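Local structure of teichoic acid biosynthesis protein F (Staphylococcus epidermidis, 3L7I) at residues 524-529 with 611-615; 538-544 with 576-582. The protein belongs to the teichoic acid biosynthesis proteins of the bacterial cell wall and has a GT-B-type fold of two Rossmann-like halves. All blocks are in the same frame, centred on the assembly; numbering follows the deposited sequence.

Interaction 1: 524-529 with 611-615; sequences YLDEIR and ELFLI
Tyr524 reaches across to helix 609-614 with its phenol, whose OH donates a hydrogen bond of 2.7 Å to Glu611 OE2. The carboxylate receives it on its anti side, 26° out of its plane, and stands nearly perpendicular to the ring. Placing CG anti to the backbone N (chi1 -180°) carries the ring towards Glu611, and Ile528 CD1 of the same helix lies over the centre of one ring face. Leu614 CD1 approaches the ring obliquely, 3.5 Å from Tyr524 CE2. Glu611 uses both oxygens, since OE1 is hydrogen-bonded to the hydroxyl of Tyr606, and this pair of bonds should restrict rotation of the carboxylate. Next in sequence, Leu525 sets CD2 against Leu614 CB at 3.8 Å, the two side chains crossing at about a right angle. Ile528, one turn after Tyr524, points toward the other segment and touches both its ends: CD1 rests on the aliphatic part of Glu611, 3.7 Å from CB, while CG2 meets both CG2 and CD1 of Ile615. Arg529 contributes its methylene CG, 3.8 Å from Ile615 CG2, leaving the guanidinium beyond the contact. The pair thus joins helix 522-531 to the C-terminal end of helix 609-614. Helix 513-517 adds Val514 against Tyr524 and Leu515 against Leu614, and beyond the contact Arg529 and Phe613 lean on strand 539-543.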
ATOM      1  N   TYR A 524     -28.292  22.843  54.064  1.00 90.85           N
ATOM      2  CA  TYR A 524     -27.507  22.793  52.840  1.00 87.76           C
ATOM      3  C   TYR A 524     -26.640  24.042  52.713  1.00 84.91           C
ATOM      4  O   TYR A 524     -25.471  23.962  52.331  1.00 83.21           O
ATOM      5  CB  TYR A 524     -28.456  22.662  51.648  1.00 86.89           C
ATOM      6  CG  TYR A 524     -27.818  22.591  50.283  1.00 84.03           C
ATOM      7  CD1 TYR A 524     -26.752  21.734  50.026  1.00 83.75           C
ATOM      8  CD2 TYR A 524     -28.316  23.355  49.232  1.00 81.95           C
ATOM      9  CE1 TYR A 524     -26.178  21.667  48.764  1.00 81.44           C
ATOM     10  CE2 TYR A 524     -27.758  23.288  47.971  1.00 79.67           C
ATOM     11  CZ  TYR A 524     -26.688  22.444  47.743  1.00 79.43           C
ATOM     12  OH  TYR A 524     -26.138  22.382  46.483  1.00 77.44           O
ATOM     13  N   LEU A 525     -27.211  25.197  53.041  1.00 84.61           N
ATOM     14  CA  LEU A 525     -26.456  26.445  52.953  1.00 82.12           C
ATOM     15  C   LEU A 525     -25.292  26.399  53.941  1.00 82.60           C
ATOM     16  O   LEU A 525     -24.217  26.945  53.675  1.00 80.42           O
ATOM     17  CB  LEU A 525     -27.355  27.668  53.188  1.00 82.15           C
ATOM     18  CG  LEU A 525     -28.475  27.831  52.158  1.00 81.65           C
ATOM     19  CD1 LEU A 525     -29.262  29.100  52.374  1.00 81.77           C
ATOM     20  CD2 LEU A 525     -27.900  27.801  50.758  1.00 78.83           C
ATOM     21  N   ASP A 526     -25.503  25.714  55.064  1.00 85.67           N
ATOM     22  CA  ASP A 526     -24.483  25.606  56.095  1.00 86.66           C
ATOM     23  C   ASP A 526     -23.307  24.746  55.674  1.00 87.54           C
ATOM     24  O   ASP A 526     -22.164  25.092  55.955  1.00 86.62           O
ATOM     25  CB  ASP A 526     -25.080  25.090  57.402  1.00 90.69           C
ATOM     26  CG  ASP A 526     -25.772  26.186  58.182  1.00 91.45           C
ATOM     27  OD1 ASP A 526     -26.065  25.991  59.396  1.00 94.69           O
ATOM     28  OD2 ASP A 526     -26.001  27.255  57.560  1.00 89.04           O
ATOM     29  N   GLU A 527     -23.579  23.626  55.010  1.00 86.60           N
ATOM     30  CA  GLU A 527     -22.500  22.792  54.482  1.00 86.01           C
ATOM     31  C   GLU A 527     -21.582  23.661  53.631  1.00 82.58           C
ATOM     32  O   GLU A 527     -20.385  23.798  53.903  1.00 82.05           O
ATOM     33  CB  GLU A 527     -23.041  21.674  53.595  1.00 86.61           C
ATOM     34  CG  GLU A 527     -23.661  20.490  54.306  1.00 90.30           C
ATOM     35  CD  GLU A 527     -24.252  19.470  53.324  1.00 90.67           C
ATOM     36  OE1 GLU A 527     -23.834  19.474  52.133  1.00 88.23           O
ATOM     37  OE2 GLU A 527     -25.135  18.670  53.744  1.00 93.57           O
ATOM     38  N   ILE A 528     -22.174  24.239  52.590  1.00 80.51           N
ATOM     39  CA  ILE A 528     -21.472  25.071  51.630  1.00 77.48           C
ATOM     40  C   ILE A 528     -20.666  26.132  52.352  1.00 76.61           C
ATOM     41  O   ILE A 528     -19.506  26.390  52.009  1.00 75.13           O
ATOM     42  CB  ILE A 528     -22.469  25.744  50.696  1.00 75.99           C
ATOM     43  CG1 ILE A 528     -23.364  24.686  50.051  1.00 77.07           C
ATOM     44  CG2 ILE A 528     -21.747  26.580  49.670  1.00 73.20           C
ATOM     45  CD1 ILE A 528     -24.482  25.258  49.185  1.00 76.07           C
ATOM     46  N   ARG A 529     -21.276  26.732  53.369  1.00 77.75           N
ATOM     47  CA  ARG A 529     -20.628  27.827  54.065  1.00 76.98           C
ATOM     48  C   ARG A 529     -19.451  27.357  54.898  1.00 78.06           C
ATOM     49  O   ARG A 529     -18.378  27.949  54.835  1.00 76.54           O
ATOM     50  CB  ARG A 529     -21.616  28.612  54.925  1.00 78.13           C
ATOM     51  CG  ARG A 529     -22.519  29.527  54.139  1.00 76.64           C
ATOM     52  CD  ARG A 529     -23.463  30.252  55.053  1.00 78.21           C
ATOM     53  NE  ARG A 529     -22.743  31.066  56.031  1.00 78.24           N
ATOM     54  CZ  ARG A 529     -22.459  32.359  55.860  1.00 76.40           C
ATOM     55  NH1 ARG A 529     -22.833  32.989  54.740  1.00 74.48           N
ATOM     56  NH2 ARG A 529     -21.808  33.023  56.807  1.00 76.66           N
ATOM     57  N   GLU A 611     -23.957  26.559  43.894  1.00 61.21           N
ATOM     58  CA  GLU A 611     -23.810  26.613  45.333  1.00 61.50           C
ATOM     59  C   GLU A 611     -23.209  27.948  45.750  1.00 60.10           C
ATOM     60  O   GLU A 611     -23.640  28.539  46.735  1.00 60.17           O
ATOM     61  CB  GLU A 611     -22.969  25.437  45.841  1.00 62.70           C
ATOM     62  CG  GLU A 611     -23.634  24.091  45.597  1.00 65.12           C
ATOM     63  CD  GLU A 611     -22.881  22.940  46.200  1.00 68.67           C
ATOM     64  OE1 GLU A 611     -21.709  23.133  46.584  1.00 68.48           O
ATOM     65  OE2 GLU A 611     -23.459  21.834  46.287  1.00 72.12           O
ATOM     66  N   LEU A 612     -22.236  28.448  44.999  1.00 59.10           N
ATOM     67  CA  LEU A 612     -21.688  29.750  45.338  1.00 58.05           C
ATOM     68  C   LEU A 612     -22.773  30.848  45.238  1.00 57.55           C
ATOM     69  O   LEU A 612     -22.825  31.767  46.072  1.00 57.37           O
ATOM     70  CB  LEU A 612     -20.443  30.070  44.513  1.00 57.41           C
ATOM     71  CG  LEU A 612     -19.219  29.210  44.849  1.00 58.12           C
ATOM     72  CD1 LEU A 612     -18.021  29.512  43.934  1.00 57.81           C
ATOM     73  CD2 LEU A 612     -18.847  29.385  46.302  1.00 58.51           C
ATOM     74  N   PHE A 613     -23.668  30.750  44.256  1.00 57.63           N
ATOM     75  CA  PHE A 613     -24.747  31.739  44.186  1.00 57.52           C
ATOM     76  C   PHE A 613     -25.629  31.649  45.416  1.00 58.43           C
ATOM     77  O   PHE A 613     -25.940  32.666  46.037  1.00 58.38           O
ATOM     78  CB  PHE A 613     -25.616  31.585  42.927  1.00 57.82           C
ATOM     79  CG  PHE A 613     -24.887  31.836  41.650  1.00 57.21           C
ATOM     80  CD1 PHE A 613     -23.915  32.817  41.574  1.00 56.34           C
ATOM     81  CD2 PHE A 613     -25.178  31.100  40.524  1.00 57.81           C
ATOM     82  CE1 PHE A 613     -23.234  33.042  40.402  1.00 56.08           C
ATOM     83  CE2 PHE A 613     -24.505  31.328  39.351  1.00 57.54           C
ATOM     84  CZ  PHE A 613     -23.533  32.301  39.287  1.00 56.68           C
ATOM     85  N   LEU A 614     -26.043  30.427  45.751  1.00 59.53           N
ATOM     86  CA  LEU A 614     -26.982  30.193  46.850  1.00 60.83           C
ATOM     87  C   LEU A 614     -26.560  30.919  48.121  1.00 60.80           C
ATOM     88  O   LEU A 614     -27.377  31.516  48.803  1.00 61.52           O
ATOM     89  CB  LEU A 614     -27.115  28.704  47.144  1.00 62.22           C
ATOM     90  CG  LEU A 614     -28.118  27.934  46.294  1.00 63.27           C
ATOM     91  CD1 LEU A 614     -28.418  26.605  46.950  1.00 65.18           C
ATOM     92  CD2 LEU A 614     -29.403  28.731  46.118  1.00 63.63           C
ATOM     93  N   ILE A 615     -25.273  30.884  48.435  1.00 60.21           N
ATOM     94  CA  ILE A 615     -24.821  31.554  49.638  1.00 60.44           C
ATOM     95  C   ILE A 615     -24.419  33.026  49.424  1.00 59.41           C
ATOM     96  O   ILE A 615     -23.861  33.640  50.326  1.00 59.65           O
ATOM     97  CB  ILE A 615     -23.673  30.777  50.330  1.00 60.90           C
ATOM     98  CG1 ILE A 615     -22.397  30.860  49.490  1.00 59.73           C
ATOM     99  CG2 ILE A 615     -24.095  29.338  50.648  1.00 62.35           C
ATOM    100  CD1 ILE A 615     -21.157  30.296  50.180  1.00 60.33           C
TER

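Interaction 2: 538-544 with 576-582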
ATOM      1  N   LYS A 538     -21.048  37.289  59.091  1.00 76.03           N
ATOM      2  CA  LYS A 538     -20.750  38.113  57.933  1.00 73.28           C
ATOM      3  C   LYS A 538     -21.558  37.719  56.687  1.00 72.51           C
ATOM      4  O   LYS A 538     -21.784  36.542  56.414  1.00 73.13           O
ATOM      5  CB  LYS A 538     -19.225  38.116  57.693  1.00 71.42           C
ATOM      6  CG  LYS A 538     -18.485  39.295  58.389  1.00 70.98           C
ATOM      7  CD  LYS A 538     -17.280  38.884  59.291  1.00 71.55           C
ATOM      8  CE  LYS A 538     -16.112  39.909  59.284  1.00 69.88           C
ATOM      9  NZ  LYS A 538     -15.297  39.894  57.966  1.00 67.49           N
ATOM     10  N   LYS A 539     -22.032  38.732  55.971  1.00 71.40           N
ATOM     11  CA  LYS A 539     -22.752  38.532  54.727  1.00 70.61           C
ATOM     12  C   LYS A 539     -21.761  38.362  53.574  1.00 68.21           C
ATOM     13  O   LYS A 539     -20.552  38.534  53.742  1.00 67.19           O
ATOM     14  CB  LYS A 539     -23.719  39.687  54.467  1.00 70.86           C
ATOM     15  CG  LYS A 539     -25.011  39.607  55.296  1.00 73.62           C
ATOM     16  CD  LYS A 539     -26.125  40.521  54.755  1.00 74.05           C
ATOM     17  CE  LYS A 539     -25.853  42.002  55.072  1.00 73.71           C
ATOM     18  NZ  LYS A 539     -26.613  42.938  54.175  1.00 73.52           N
ATOM     19  N   VAL A 540     -22.258  38.023  52.397  1.00 67.50           N
ATOM     20  CA  VAL A 540     -21.366  37.472  51.384  1.00 65.86           C
ATOM     21  C   VAL A 540     -21.504  38.081  49.988  1.00 64.38           C
ATOM     22  O   VAL A 540     -22.529  37.904  49.320  1.00 64.75           O
ATOM     23  CB  VAL A 540     -21.557  35.952  51.288  1.00 66.75           C
ATOM     24  CG1 VAL A 540     -20.836  35.391  50.067  1.00 65.27           C
ATOM     25  CG2 VAL A 540     -21.093  35.292  52.558  1.00 68.20           C
ATOM     26  N   ILE A 541     -20.459  38.785  49.552  1.00 62.90           N
ATOM     27  CA  ILE A 541     -20.394  39.293  48.184  1.00 61.70           C
ATOM     28  C   ILE A 541     -19.624  38.298  47.296  1.00 60.94           C
ATOM     29  O   ILE A 541     -18.605  37.718  47.722  1.00 60.83           O
ATOM     30  CB  ILE A 541     -19.710  40.687  48.147  1.00 60.84           C
ATOM     31  CG1 ILE A 541     -20.551  41.721  48.877  1.00 61.74           C
ATOM     32  CG2 ILE A 541     -19.527  41.173  46.744  1.00 59.90           C
ATOM     33  CD1 ILE A 541     -19.751  42.926  49.295  1.00 61.22           C
ATOM     34  N   MET A 542     -20.128  38.076  46.083  1.00 60.66           N
ATOM     35  CA  MET A 542     -19.389  37.298  45.084  1.00 60.03           C
ATOM     36  C   MET A 542     -18.988  38.157  43.907  1.00 59.16           C
ATOM     37  O   MET A 542     -19.786  38.940  43.405  1.00 59.24           O
ATOM     38  CB  MET A 542     -20.192  36.114  44.562  1.00 60.66           C
ATOM     39  CG  MET A 542     -19.308  34.902  44.319  1.00 60.67           C
ATOM     40  SD  MET A 542     -19.795  33.865  42.932  1.00 60.84           S
ATOM     41  CE  MET A 542     -21.466  34.430  42.698  1.00 61.27           C
ATOM     42  N   TYR A 543     -17.759  37.990  43.446  1.00 58.60           N
ATOM     43  CA  TYR A 543     -17.255  38.827  42.367  1.00 58.08           C
ATOM     44  C   TYR A 543     -16.770  37.950  41.237  1.00 58.12           C
ATOM     45  O   TYR A 543     -15.863  37.155  41.419  1.00 58.19           O
ATOM     46  CB  TYR A 543     -16.117  39.691  42.888  1.00 57.65           C
ATOM     47  CG  TYR A 543     -15.509  40.597  41.865  1.00 57.41           C
ATOM     48  CD1 TYR A 543     -16.284  41.216  40.898  1.00 57.63           C
ATOM     49  CD2 TYR A 543     -14.154  40.858  41.875  1.00 57.21           C
ATOM     50  CE1 TYR A 543     -15.712  42.059  39.954  1.00 57.74           C
ATOM     51  CE2 TYR A 543     -13.582  41.691  40.955  1.00 57.29           C
ATOM     52  CZ  TYR A 543     -14.356  42.292  39.995  1.00 57.60           C
ATOM     53  OH  TYR A 543     -13.739  43.130  39.084  1.00 58.00           O
ATOM     54  N   ALA A 544     -17.348  38.073  40.057  1.00 58.27           N
ATOM     55  CA  ALA A 544     -16.956  37.162  38.988  1.00 58.53           C
ATOM     56  C   ALA A 544     -16.875  37.869  37.649  1.00 58.72           C
ATOM     57  O   ALA A 544     -17.826  37.865  36.870  1.00 59.08           O
ATOM     58  CB  ALA A 544     -17.918  36.008  38.925  1.00 58.96           C
ATOM     59  N   ASP A 576     -18.553  43.732  57.874  1.00 70.79           N
ATOM     60  CA  ASP A 576     -19.916  43.298  57.598  1.00 69.48           C
ATOM     61  C   ASP A 576     -19.935  42.169  56.569  1.00 66.93           C
ATOM     62  O   ASP A 576     -20.850  41.346  56.555  1.00 66.56           O
ATOM     63  CB  ASP A 576     -20.771  44.471  57.096  1.00 72.27           C
ATOM     64  CG  ASP A 576     -20.995  45.546  58.162  1.00 77.86           C
ATOM     65  OD1 ASP A 576     -21.367  45.188  59.305  1.00 79.38           O
ATOM     66  OD2 ASP A 576     -20.823  46.754  57.845  1.00 81.27           O
ATOM     67  N   TYR A 577     -18.910  42.131  55.723  1.00 65.72           N
ATOM     68  CA  TYR A 577     -18.891  41.254  54.555  1.00 63.75           C
ATOM     69  C   TYR A 577     -17.665  40.368  54.420  1.00 63.29           C
ATOM     70  O   TYR A 577     -16.580  40.636  54.942  1.00 64.26           O
ATOM     71  CB  TYR A 577     -18.982  42.079  53.275  1.00 62.74           C
ATOM     72  CG  TYR A 577     -20.311  42.735  53.040  1.00 62.94           C
ATOM     73  CD1 TYR A 577     -21.321  42.069  52.355  1.00 61.95           C
ATOM     74  CD2 TYR A 577     -20.555  44.033  53.490  1.00 64.42           C
ATOM     75  CE1 TYR A 577     -22.542  42.676  52.137  1.00 62.42           C
ATOM     76  CE2 TYR A 577     -21.765  44.648  53.276  1.00 65.95           C
ATOM     77  CZ  TYR A 577     -22.761  43.967  52.597  1.00 64.45           C
ATOM     78  OH  TYR A 577     -23.981  44.578  52.377  1.00 67.63           O
ATOM     79  N   VAL A 578     -17.852  39.308  53.662  1.00 62.00           N
ATOM     80  CA  VAL A 578     -16.731  38.567  53.157  1.00 61.47           C
ATOM     81  C   VAL A 578     -16.918  38.520  51.632  1.00 59.91           C
ATOM     82  O   VAL A 578     -18.054  38.460  51.146  1.00 59.24           O
ATOM     83  CB  VAL A 578     -16.694  37.206  53.820  1.00 61.99           C
ATOM     84  CG1 VAL A 578     -17.362  36.161  52.943  1.00 60.87           C
ATOM     85  CG2 VAL A 578     -15.284  36.850  54.136  1.00 62.78           C
ATOM     86  N   ILE A 579     -15.844  38.600  50.859  1.00 59.57           N
ATOM     87  CA  ILE A 579     -16.020  38.623  49.399  1.00 58.39           C
ATOM     88  C   ILE A 579     -15.432  37.397  48.669  1.00 57.92           C
ATOM     89  O   ILE A 579     -14.248  37.069  48.843  1.00 58.55           O
ATOM     90  CB  ILE A 579     -15.479  39.935  48.792  1.00 58.58           C
ATOM     91  CG1 ILE A 579     -15.822  40.023  47.318  1.00 57.64           C
ATOM     92  CG2 ILE A 579     -13.973  40.074  49.003  1.00 59.49           C
ATOM     93  CD1 ILE A 579     -15.262  41.310  46.698  1.00 58.16           C
ATOM     94  N   LEU A 580     -16.256  36.705  47.879  1.00 57.11           N
ATOM     95  CA  LEU A 580     -15.768  35.530  47.139  1.00 56.94           C
ATOM     96  C   LEU A 580     -15.271  35.917  45.755  1.00 56.54           C
ATOM     97  O   LEU A 580     -16.037  36.464  44.952  1.00 55.97           O
ATOM     98  CB  LEU A 580     -16.853  34.462  47.017  1.00 56.70           C
ATOM     99  CG  LEU A 580     -17.572  34.086  48.309  1.00 57.31           C
ATOM    100  CD1 LEU A 580     -18.524  32.922  48.126  1.00 57.43           C
ATOM    101  CD2 LEU A 580     -16.534  33.775  49.363  1.00 58.33           C
ATOM    102  N   LEU A 581     -13.996  35.651  45.476  1.00 57.11           N
ATOM    103  CA  LEU A 581     -13.417  35.993  44.180  1.00 57.11           C
ATOM    104  C   LEU A 581     -13.413  34.779  43.244  1.00 57.12           C
ATOM    105  O   LEU A 581     -12.667  33.807  43.462  1.00 57.87           O
ATOM    106  CB  LEU A 581     -11.990  36.527  44.339  1.00 58.12           C
ATOM    107  CG  LEU A 581     -11.744  37.643  45.349  1.00 58.63           C
ATOM    108  CD1 LEU A 581     -10.273  38.015  45.405  1.00 59.97           C
ATOM    109  CD2 LEU A 581     -12.585  38.884  45.055  1.00 58.17           C
ATOM    110  N   ARG A 582     -14.242  34.831  42.205  1.00 56.57           N
ATOM    111  CA  ARG A 582     -14.278  33.778  41.210  1.00 56.84           C
ATOM    112  C   ARG A 582     -13.625  34.240  39.919  1.00 57.31           C
ATOM    113  O   ARG A 582     -14.272  34.849  39.072  1.00 57.02           O
ATOM    114  CB  ARG A 582     -15.720  33.345  40.952  1.00 56.30           C
ATOM    115  CG  ARG A 582     -15.859  32.371  39.785  1.00 56.82           C
ATOM    116  CD  ARG A 582     -16.850  31.254  40.065  1.00 56.96           C
ATOM    117  NE  ARG A 582     -16.154  30.089  40.574  1.00 57.84           N
ATOM    118  CZ  ARG A 582     -16.232  28.879  40.035  1.00 58.82           C
ATOM    119  NH1 ARG A 582     -17.017  28.650  38.986  1.00 59.00           N
ATOM    120  NH2 ARG A 582     -15.541  27.884  40.575  1.00 59.86           N
TER
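Strands 539-543 and 577-581 run parallel in direct register, Lys539 beside Tyr577 through Tyr543 beside Leu581, their axes 4.5 Å apart at closest approach and inclined by 25°. Lys539, Ile541 and Tyr543 each use both N and O towards the second strand, giving six backbone bonds, from Lys539 N to Asp576 O (2.9 Å) at one end to Arg582 N to Tyr543 O (2.9 Å) at the other. Val540 and Met542 turn their peptide groups the other way and bond to the 617-620 region, so 539-543 is an interior strand. The two strands and helix 566-573 between them form a beta-alpha-beta unit of the six-stranded parallel sheet, one of the two Rossmann-like sheets of the GT-B fold; strand 600-602 flanks 577-581 on its far side. On the face bearing Tyr577, Ile541 CD1 sits over the phenol ring in a CH-pi contact, 4.0 Å from the centroid, and Ile541 CG2 meets Ile579 CG1. Lys539 runs alongside Tyr577, pointing the same way. Farther along, Leu581 CD2 lies at the edge of the Tyr543 ring, 4.1 Å from Tyr543 CD2. The other face carries Val540 CG2 against Val578 CG1 (3.9 Å), while Val540 CG1 reaches Leu580 CD1 and Met542 CG lies 3.7 Å from Leu580 CB. Here Phe613 and Leu612 of helix 609-614 pack on Met542 and Leu580. Outside the strand, Lys538 bends back so that NZ bonds to Gly574 O and, weakly, to Tyr577 O.

How the interactions relate
Interaction 1 lies on the side of the sheet of interaction 2 that bears Val540 and Met542, with the two centres about 12 Å apart. Strand 539-543 is the next element after helix 522-531, across a short connection, and both segments of interaction 2 fall between the two segments of interaction 1 in sequence. The contacts meet through a side chain and one backbone carbonyl that leave interaction 1 on the sheet side: the Ile615 carbonyl O lies 3.4 Å from Val540 CB, and Arg529 NH1 comes 3.6 Å from Val540 CG2. The helix pair packs against the face of strand 539-543 that bears Val540 and Met542, and Tyr606, bonded to Glu611, also meets Arg582 weakly through its carbonyl.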